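Side-chain contacts in Zn-dependent hydrolase, glyoxylase (Echinicola vietnamensis, PDB 6T5K), which probably hydrolyses beta-lactam antibiotics to substituted beta-amino acids, using two bound zinc ions as a class B metallo-beta-lactamase: residues A[58-63]-A[84-89]; A[208-213]-A[231-236]. One frame throughout, in Å; residues are numbered along the deposited sequence.

The two contacts lie on opposite sides of the chain's centre, about 27 Å apart between centres, and share no helix or strand. Interaction 1 is a buried strand-helix contact belonging to the larger sheet, made of branched aliphatic side chains with no hydrogen bond across it. Interaction 2 is a partly buried pairing of two helices at the smaller sheet. Its inner side is likewise aliphatic, but its outer side brings a serine hydroxyl, a water and a glutamate together and ends at an exposed histidine. Interaction 1 lies away from the zinc site, whereas the side chain of Ile209 in interaction 2 is about 10 Å from that of the zinc ligand His163.

Interaction 1: A[58-63]-A[84-89]; sequences GMIVIS and SFLEEE
The helix of a beta-alpha-beta crossover lies here over one face of the larger sheet of the metallo-beta-lactamase fold, and Leu86 from that helix meets Ile60 and Ile62 of strand 54-63. The packing is purely apolar, without a hydrogen bond between the segments. One branch of Leu86 does most of the touching: CD2 lies 4.3 Å from Ile60 CG2 and also 4.3 Å from Ile60 CD1, so that it sits against both arms of this isoleucine. The same Leu86 CD2 approaches Ile62 CD1 more loosely, at 4.5 Å. Ile62 gets there by length, because its CD1 is anti to CA (chi2 177°) and the extended arm carries the methyl out towards the helix. The backbones stand well apart, Ile60 CA and Leu86 CA being 9.7 Å from each other; leucine and isoleucine suit this distance, being long enough to meet midway and free of polar atoms that would need partners in a buried place. Beta-branched isoleucines also fit the extended backbone of a strand. Ile60 and Ile62, two positions apart, both point their CB towards the helix. Leu86 additionally packs on Val69 and Leu91, while Ile60 rests on Tyr40 and Ile32. Beside Leu86 in the helix, Phe85 also points its CB towards the strand but stays farther off; its ring meets Tyr25, and Glu89 CG lies over one face of the Phe85 ring, 3.6 Å from its plane and away from its centre. Glu87, on the exposed side, makes a salt bridge to Arg115 through OE2. Helix 76-88 links the parallel strands 66-70 and 92-98, and its aliphatic inner side set against a sheet is characteristic of the alpha-beta/beta-alpha sandwich of this superfamily.

Interaction 2: A[208-213]-A[231-236]; sequences KISTAY and LLHYTE
Helices 201-212 and 230-239 run nearly antiparallel through this contact, at 156° with the local axes 10.0 Å apart, and the backbones come nearest at Ser210 and Leu232, whose CA atoms are 6.4 Å apart. A small residue suits such a position: Ser210 brings little bulk, and in the conformer described its OG rests 3.3 Å from Leu232 CB. Leu232 CD1 also lies against the hydroxyl and the CA of Ser210. On the buried side Ile209 crosses Leu232 at about a right angle, its CG2 4.1 Å from Leu232 CD1. In Ile209, chi1 -66° sets CG1 beside the backbone N and leaves CG2 on its far side, turned to Leu232 and in plane at the edge of the Tyr213 ring. Both aliphatic residues continue onto Leu178 of strand 177-181, so the helix pair covers the smaller sheet of the alpha-beta/beta-alpha sandwich, with the Ile209 side chain about 10 Å from that of the zinc ligand His163. Polar groups gather on the other side. In the same conformer, a water 2.6 Å from Ser210 OG donates to Glu236 OE1 at 2.7 Å, with a weak third bond to Leu232 O, and so bridges the helices where no direct hydrogen bond does. The same serine hydroxyl also bonds to Val206 O one turn back, and Glu236 OE1 to Asn207, which would limit how far either group can turn. At the solvent side His233 brings CD2 of its ring near Ser210 OG, obliquely; an imidazole tolerates this exposed place. Within helix 230-239, Thr235 OG1 donates to Leu231 O at 2.8 Å, approaching 24° out of the plane of that carbonyl, across it from Thr235 N; this bond and one from Lys185 N satisfy the buried OG1.

Interaction 1: A[58-63]-A[84-89]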
ATOM      1  N   GLY A  58       1.885  -3.750   3.004  1.00 16.36           N
ATOM      2  CA  GLY A  58       1.994  -2.327   2.783  1.00 18.12           C
ATOM      3  C   GLY A  58       3.434  -1.984   2.455  1.00 17.61           C
ATOM      4  O   GLY A  58       4.298  -2.860   2.349  1.00 17.04           O
ATOM      5  N   MET A  59       3.679  -0.695   2.304  1.00 15.77           N
ATOM      6  CA  MET A  59       4.996  -0.215   1.907  1.00 15.48           C
ATOM      7  C   MET A  59       5.431   0.853   2.901  1.00 14.57           C
ATOM      8  O   MET A  59       4.605   1.613   3.396  1.00 18.58           O
ATOM      9  CB  MET A  59       4.974   0.372   0.481  1.00 16.53           C
ATOM     10  CG  MET A  59       6.335   0.939   0.039  1.00 17.50           C
ATOM     11  SD  MET A  59       6.395   1.392  -1.722  1.00 16.06           S
ATOM     12  CE  MET A  59       5.429   2.893  -1.727  1.00 16.72           C
ATOM     13  N   ILE A  60       6.723   0.896   3.187  1.00 14.55           N
ATOM     14  CA  ILE A  60       7.351   2.006   3.885  1.00 15.45           C
ATOM     15  C   ILE A  60       8.401   2.577   2.952  1.00 15.44           C
ATOM     16  O   ILE A  60       9.215   1.828   2.401  1.00 16.73           O
ATOM     17  CB  ILE A  60       8.021   1.568   5.199  1.00 17.06           C
ATOM     18  CG1 ILE A  60       7.144   0.599   5.969  1.00 18.74           C
ATOM     19  CG2 ILE A  60       8.336   2.808   6.050  1.00 17.49           C
ATOM     20  CD1 ILE A  60       7.867  -0.044   7.100  1.00 20.97           C
ATOM     21  N   VAL A  61       8.390   3.895   2.770  1.00 15.38           N
ATOM     22  CA  VAL A  61       9.465   4.600   2.095  1.00 15.28           C
ATOM     23  C   VAL A  61      10.247   5.336   3.164  1.00 15.32           C
ATOM     24  O   VAL A  61       9.646   6.028   3.986  1.00 15.76           O
ATOM     25  CB  VAL A  61       8.909   5.571   1.048  1.00 17.03           C
ATOM     26  CG1 VAL A  61      10.060   6.263   0.302  1.00 17.84           C
ATOM     27  CG2 VAL A  61       7.981   4.809   0.116  1.00 17.68           C
ATOM     28  N   ILE A  62      11.572   5.162   3.168  1.00 16.21           N
ATOM     29  CA  ILE A  62      12.452   5.769   4.168  1.00 16.92           C
ATOM     30  C   ILE A  62      13.577   6.499   3.444  1.00 17.45           C
ATOM     31  O   ILE A  62      14.275   5.911   2.608  1.00 19.85           O
ATOM     32  CB  ILE A  62      13.021   4.726   5.148  1.00 18.50           C
ATOM     33  CG1 ILE A  62      11.885   3.943   5.814  1.00 20.74           C
ATOM     34  CG2 ILE A  62      13.873   5.409   6.208  1.00 21.39           C
ATOM     35  CD1 ILE A  62      12.339   2.822   6.766  1.00 20.35           C
ATOM     36  N   SER A  63      13.777   7.770   3.780  1.00 17.46           N
ATOM     37  CA  SER A  63      14.911   8.506   3.229  1.00 17.80           C
ATOM     38  C   SER A  63      15.260   9.617   4.198  1.00 19.16           C
ATOM     39  O   SER A  63      14.369  10.301   4.710  1.00 18.94           O
ATOM     40  CB  SER A  63      14.574   9.101   1.850  1.00 20.27           C
ATOM     41  OG  SER A  63      15.712   9.604   1.158  1.00 20.83           O
ATOM     42  N   SER A  84       6.376   1.063  16.502  0.60 25.06           N
ATOM     43  CA  SER A  84       7.454   0.850  17.460  0.60 27.77           C
ATOM     44  C   SER A  84       8.776   0.610  16.747  0.60 27.33           C
ATOM     45  O   SER A  84       9.811   1.132  17.163  0.60 27.91           O
ATOM     46  CB  SER A  84       7.109  -0.332  18.363  0.60 31.57           C
ATOM     47  OG  SER A  84       8.093  -0.521  19.371  0.60 34.87           O
ATOM     48  N   PHE A  85       8.761  -0.162  15.659  1.00 27.08           N
ATOM     49  CA  PHE A  85       9.988  -0.389  14.920  1.00 25.06           C
ATOM     50  C   PHE A  85      10.508   0.912  14.329  1.00 23.81           C
ATOM     51  O   PHE A  85      11.701   1.214  14.416  1.00 24.88           O
ATOM     52  CB  PHE A  85       9.742  -1.393  13.817  1.00 28.50           C
ATOM     53  CG  PHE A  85      10.895  -1.538  12.894  1.00 29.58           C
ATOM     54  CD1 PHE A  85      12.083  -2.097  13.339  1.00 31.55           C
ATOM     55  CD2 PHE A  85      10.819  -1.087  11.596  1.00 30.19           C
ATOM     56  CE1 PHE A  85      13.163  -2.235  12.486  1.00 31.35           C
ATOM     57  CE2 PHE A  85      11.909  -1.230  10.728  1.00 31.53           C
ATOM     58  CZ  PHE A  85      13.072  -1.815  11.184  1.00 31.19           C
ATOM     59  N   LEU A  86       9.629   1.685  13.695  1.00 22.17           N
ATOM     60  CA  LEU A  86      10.064   2.949  13.107  1.00 20.90           C
ATOM     61  C   LEU A  86      10.642   3.865  14.170  1.00 22.36           C
ATOM     62  O   LEU A  86      11.631   4.566  13.923  1.00 23.28           O
ATOM     63  CB  LEU A  86       8.897   3.624  12.385  1.00 21.97           C
ATOM     64  CG  LEU A  86       8.359   2.771  11.239  1.00 22.38           C
ATOM     65  CD1 LEU A  86       7.141   3.392  10.595  1.00 22.44           C
ATOM     66  CD2 LEU A  86       9.458   2.576  10.171  1.00 25.81           C
ATOM     67  N   GLU A  87      10.032   3.869  15.359  1.00 24.16           N
ATOM     68  CA  GLU A  87      10.549   4.653  16.469  1.00 26.29           C
ATOM     69  C   GLU A  87      11.896   4.131  16.947  1.00 27.10           C
ATOM     70  O   GLU A  87      12.794   4.934  17.216  1.00 28.39           O
ATOM     71  CB  GLU A  87       9.514   4.698  17.592  1.00 28.28           C
ATOM     72  CG  GLU A  87       8.212   5.449  17.185  1.00 34.43           C
ATOM     73  CD  GLU A  87       7.079   5.382  18.196  1.00 39.21           C
ATOM     74  OE1 GLU A  87       7.200   4.661  19.221  1.00 41.18           O
ATOM     75  OE2 GLU A  87       6.047   6.066  17.953  1.00 39.10           O
ATOM     76  N   GLU A  88      12.082   2.810  17.033  1.00 28.05           N
ATOM     77  CA  GLU A  88      13.397   2.335  17.457  1.00 31.63           C
ATOM     78  C   GLU A  88      14.467   2.722  16.465  1.00 30.16           C
ATOM     79  O   GLU A  88      15.634   2.915  16.851  1.00 30.27           O
ATOM     80  CB  GLU A  88      13.426   0.834  17.703  1.00 40.04           C
ATOM     81  CG  GLU A  88      12.358   0.322  18.592  0.50 49.21           C
ATOM     82  N   GLU A  89      14.096   2.799  15.183  1.00 27.15           N
ATOM     83  CA  GLU A  89      15.031   3.209  14.148  1.00 27.80           C
ATOM     84  C   GLU A  89      15.224   4.719  14.109  1.00 26.72           C
ATOM     85  O   GLU A  89      15.948   5.233  13.234  1.00 27.36           O
ATOM     86  CB  GLU A  89      14.538   2.712  12.804  1.00 28.24           C
ATOM     87  CG  GLU A  89      14.492   1.212  12.739  1.00 31.96           C
ATOM     88  CD  GLU A  89      15.875   0.606  12.726  1.00 35.90           C
ATOM     89  OE1 GLU A  89      16.667   0.943  11.835  1.00 38.20           O
ATOM     90  OE2 GLU A  89      16.200  -0.189  13.627  1.00 37.71           O
TER

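Interaction 2: A[208-213]-A[231-236]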
ATOM      1  N   LYS A 208      -3.626   2.140 -17.525  1.00 15.49           N
ATOM      2  CA  LYS A 208      -3.209   3.528 -17.353  1.00 15.21           C
ATOM      3  C   LYS A 208      -1.951   3.579 -16.498  1.00 13.82           C
ATOM      4  O   LYS A 208      -1.030   4.368 -16.750  1.00 15.49           O
ATOM      5  CB  LYS A 208      -4.272   4.415 -16.739  1.00 15.88           C
ATOM      6  CG  LYS A 208      -5.437   4.614 -17.655  1.00 18.23           C
ATOM      7  CD  LYS A 208      -6.570   5.273 -16.956  1.00 23.26           C
ATOM      8  CE  LYS A 208      -6.157   6.588 -16.448  0.80 30.14           C
ATOM      9  NZ  LYS A 208      -7.155   7.161 -15.468  0.80 34.37           N
ATOM     10  N   ILE A 209      -1.885   2.709 -15.471  1.00 13.62           N
ATOM     11  CA  ILE A 209      -0.719   2.639 -14.579  1.00 13.44           C
ATOM     12  C   ILE A 209       0.516   2.176 -15.342  1.00 13.87           C
ATOM     13  O   ILE A 209       1.590   2.770 -15.242  1.00 15.37           O
ATOM     14  CB  ILE A 209      -1.014   1.705 -13.385  1.00 15.57           C
ATOM     15  CG1 ILE A 209      -2.120   2.334 -12.509  1.00 15.45           C
ATOM     16  CG2 ILE A 209       0.238   1.469 -12.524  1.00 16.72           C
ATOM     17  CD1 ILE A 209      -2.715   1.408 -11.502  1.00 17.73           C
ATOM     18  N   SER A 210       0.379   1.092 -16.103  0.50 13.27           N
ATOM     19  CA  SER A 210       1.511   0.611 -16.882  0.50 14.39           C
ATOM     20  C   SER A 210       2.001   1.689 -17.835  0.50 15.26           C
ATOM     21  O   SER A 210       3.211   1.923 -17.965  0.50 15.94           O
ATOM     22  CB  SER A 210       1.077  -0.622 -17.669  0.50 16.48           C
ATOM     23  OG  SER A 210       0.637  -1.634 -16.783  0.50 17.77           O
ATOM     24  N   THR A 211       1.070   2.358 -18.505  1.00 14.82           N
ATOM     25  CA  THR A 211       1.442   3.401 -19.461  1.00 15.40           C
ATOM     26  C   THR A 211       2.111   4.592 -18.778  1.00 15.62           C
ATOM     27  O   THR A 211       2.954   5.273 -19.381  1.00 17.64           O
ATOM     28  CB  THR A 211       0.183   3.834 -20.210  1.00 17.01           C
ATOM     29  OG1 THR A 211      -0.378   2.708 -20.885  1.00 19.41           O
ATOM     30  CG2 THR A 211       0.456   4.877 -21.228  1.00 17.29           C
ATOM     31  N   ALA A 212       1.710   4.900 -17.547  1.00 14.46           N
ATOM     32  CA  ALA A 212       2.278   6.033 -16.823  1.00 14.77           C
ATOM     33  C   ALA A 212       3.679   5.737 -16.296  1.00 14.59           C
ATOM     34  O   ALA A 212       4.503   6.653 -16.196  1.00 15.97           O
ATOM     35  CB  ALA A 212       1.393   6.396 -15.623  1.00 14.59           C
ATOM     36  N   TYR A 213       3.942   4.487 -15.902  1.00 14.58           N
ATOM     37  CA  TYR A 213       5.192   4.106 -15.235  1.00 14.56           C
ATOM     38  C   TYR A 213       5.877   2.965 -15.984  1.00 15.42           C
ATOM     39  O   TYR A 213       6.079   1.877 -15.452  1.00 16.91           O
ATOM     40  CB  TYR A 213       4.913   3.713 -13.786  1.00 15.39           C
ATOM     41  CG  TYR A 213       4.079   4.702 -13.007  1.00 15.10           C
ATOM     42  CD1 TYR A 213       4.486   6.014 -12.831  1.00 14.99           C
ATOM     43  CD2 TYR A 213       2.889   4.313 -12.445  1.00 16.12           C
ATOM     44  CE1 TYR A 213       3.733   6.919 -12.107  1.00 15.80           C
ATOM     45  CE2 TYR A 213       2.121   5.200 -11.717  1.00 16.17           C
ATOM     46  CZ  TYR A 213       2.539   6.510 -11.555  1.00 15.47           C
ATOM     47  OH  TYR A 213       1.758   7.368 -10.812  1.00 17.13           O
ATOM     48  N   LEU A 231       3.811  -7.914 -12.845  1.00 14.80           N
ATOM     49  CA  LEU A 231       2.579  -7.927 -12.059  1.00 13.42           C
ATOM     50  C   LEU A 231       1.501  -7.059 -12.675  1.00 14.41           C
ATOM     51  O   LEU A 231       0.307  -7.384 -12.578  1.00 14.49           O
ATOM     52  CB  LEU A 231       2.833  -7.460 -10.633  1.00 14.93           C
ATOM     53  CG  LEU A 231       3.277  -8.562  -9.664  1.00 14.57           C
ATOM     54  CD1 LEU A 231       4.602  -9.128 -10.105  1.00 16.25           C
ATOM     55  CD2 LEU A 231       3.418  -8.067  -8.248  1.00 15.79           C
ATOM     56  N   LEU A 232       1.896  -5.937 -13.285  1.00 13.76           N
ATOM     57  CA  LEU A 232       0.920  -5.067 -13.926  1.00 13.88           C
ATOM     58  C   LEU A 232       0.304  -5.753 -15.125  1.00 13.87           C
ATOM     59  O   LEU A 232      -0.912  -5.717 -15.302  1.00 15.00           O
ATOM     60  CB  LEU A 232       1.567  -3.764 -14.371  1.00 14.63           C
ATOM     61  CG  LEU A 232       2.168  -2.908 -13.260  1.00 14.21           C
ATOM     62  CD1 LEU A 232       2.721  -1.572 -13.842  1.00 16.54           C
ATOM     63  CD2 LEU A 232       1.186  -2.633 -12.113  1.00 16.18           C
ATOM     64  N   HIS A 233       1.132  -6.376 -15.947  1.00 14.37           N
ATOM     65  CA  HIS A 233       0.635  -7.077 -17.123  1.00 14.41           C
ATOM     66  C   HIS A 233      -0.205  -8.277 -16.737  1.00 15.16           C
ATOM     67  O   HIS A 233      -1.251  -8.526 -17.349  1.00 16.74           O
ATOM     68  CB  HIS A 233       1.813  -7.467 -17.991  1.00 15.08           C
ATOM     69  CG  HIS A 233       2.616  -6.299 -18.447  1.00 16.50           C
ATOM     70  ND1 HIS A 233       3.984  -6.346 -18.607  1.00 17.10           N
ATOM     71  CD2 HIS A 233       2.243  -5.031 -18.742  1.00 19.33           C
ATOM     72  CE1 HIS A 233       4.411  -5.163 -19.023  1.00 17.81           C
ATOM     73  NE2 HIS A 233       3.374  -4.344 -19.091  1.00 19.55           N
ATOM     74  N   TYR A 234       0.244  -9.030 -15.735  1.00 15.30           N
ATOM     75  CA  TYR A 234      -0.533 -10.149 -15.231  1.00 13.82           C
ATOM     76  C   TYR A 234      -1.911  -9.701 -14.761  1.00 15.88           C
ATOM     77  O   TYR A 234      -2.922 -10.335 -15.075  1.00 15.92           O
ATOM     78  CB  TYR A 234       0.204 -10.818 -14.069  1.00 15.18           C
ATOM     79  CG  TYR A 234      -0.647 -11.926 -13.515  1.00 15.18           C
ATOM     80  CD1 TYR A 234      -0.777 -13.120 -14.205  1.00 16.23           C
ATOM     81  CD2 TYR A 234      -1.355 -11.764 -12.333  1.00 15.36           C
ATOM     82  CE1 TYR A 234      -1.604 -14.120 -13.726  1.00 17.61           C
ATOM     83  CE2 TYR A 234      -2.202 -12.739 -11.864  1.00 17.58           C
ATOM     84  CZ  TYR A 234      -2.325 -13.914 -12.556  1.00 18.25           C
ATOM     85  OH  TYR A 234      -3.156 -14.905 -12.076  1.00 21.66           O
ATOM     86  N   THR A 235      -1.961  -8.598 -14.014  1.00 14.60           N
ATOM     87  CA  THR A 235      -3.226  -8.144 -13.455  1.00 14.19           C
ATOM     88  C   THR A 235      -4.162  -7.670 -14.548  1.00 14.20           C
ATOM     89  O   THR A 235      -5.354  -7.984 -14.529  1.00 16.11           O
ATOM     90  CB  THR A 235      -2.992  -7.016 -12.455  1.00 14.54           C
ATOM     91  OG1 THR A 235      -2.191  -7.521 -11.380  1.00 15.34           O
ATOM     92  CG2 THR A 235      -4.285  -6.525 -11.894  1.00 15.82           C
ATOM     93  N   GLU A 236      -3.645  -6.878 -15.493  1.00 14.80           N
ATOM     94  CA  GLU A 236      -4.500  -6.456 -16.593  1.00 14.79           C
ATOM     95  C   GLU A 236      -5.065  -7.671 -17.335  1.00 14.74           C
ATOM     96  O   GLU A 236      -6.266  -7.724 -17.649  1.00 16.95           O
ATOM     97  CB  GLU A 236      -3.751  -5.516 -17.518  1.00 15.52           C
ATOM     98  CG  GLU A 236      -4.683  -4.954 -18.555  1.00 18.55           C
ATOM     99  CD  GLU A 236      -4.016  -4.089 -19.612  1.00 20.75           C
ATOM    100  OE1 GLU A 236      -2.855  -3.701 -19.421  1.00 20.35           O
ATOM    101  OE2 GLU A 236      -4.680  -3.810 -20.651  1.00 23.08           O
TER
HETATM  102  O   HOH W   1      -0.701  -3.556 -17.823  1.00 26.56           O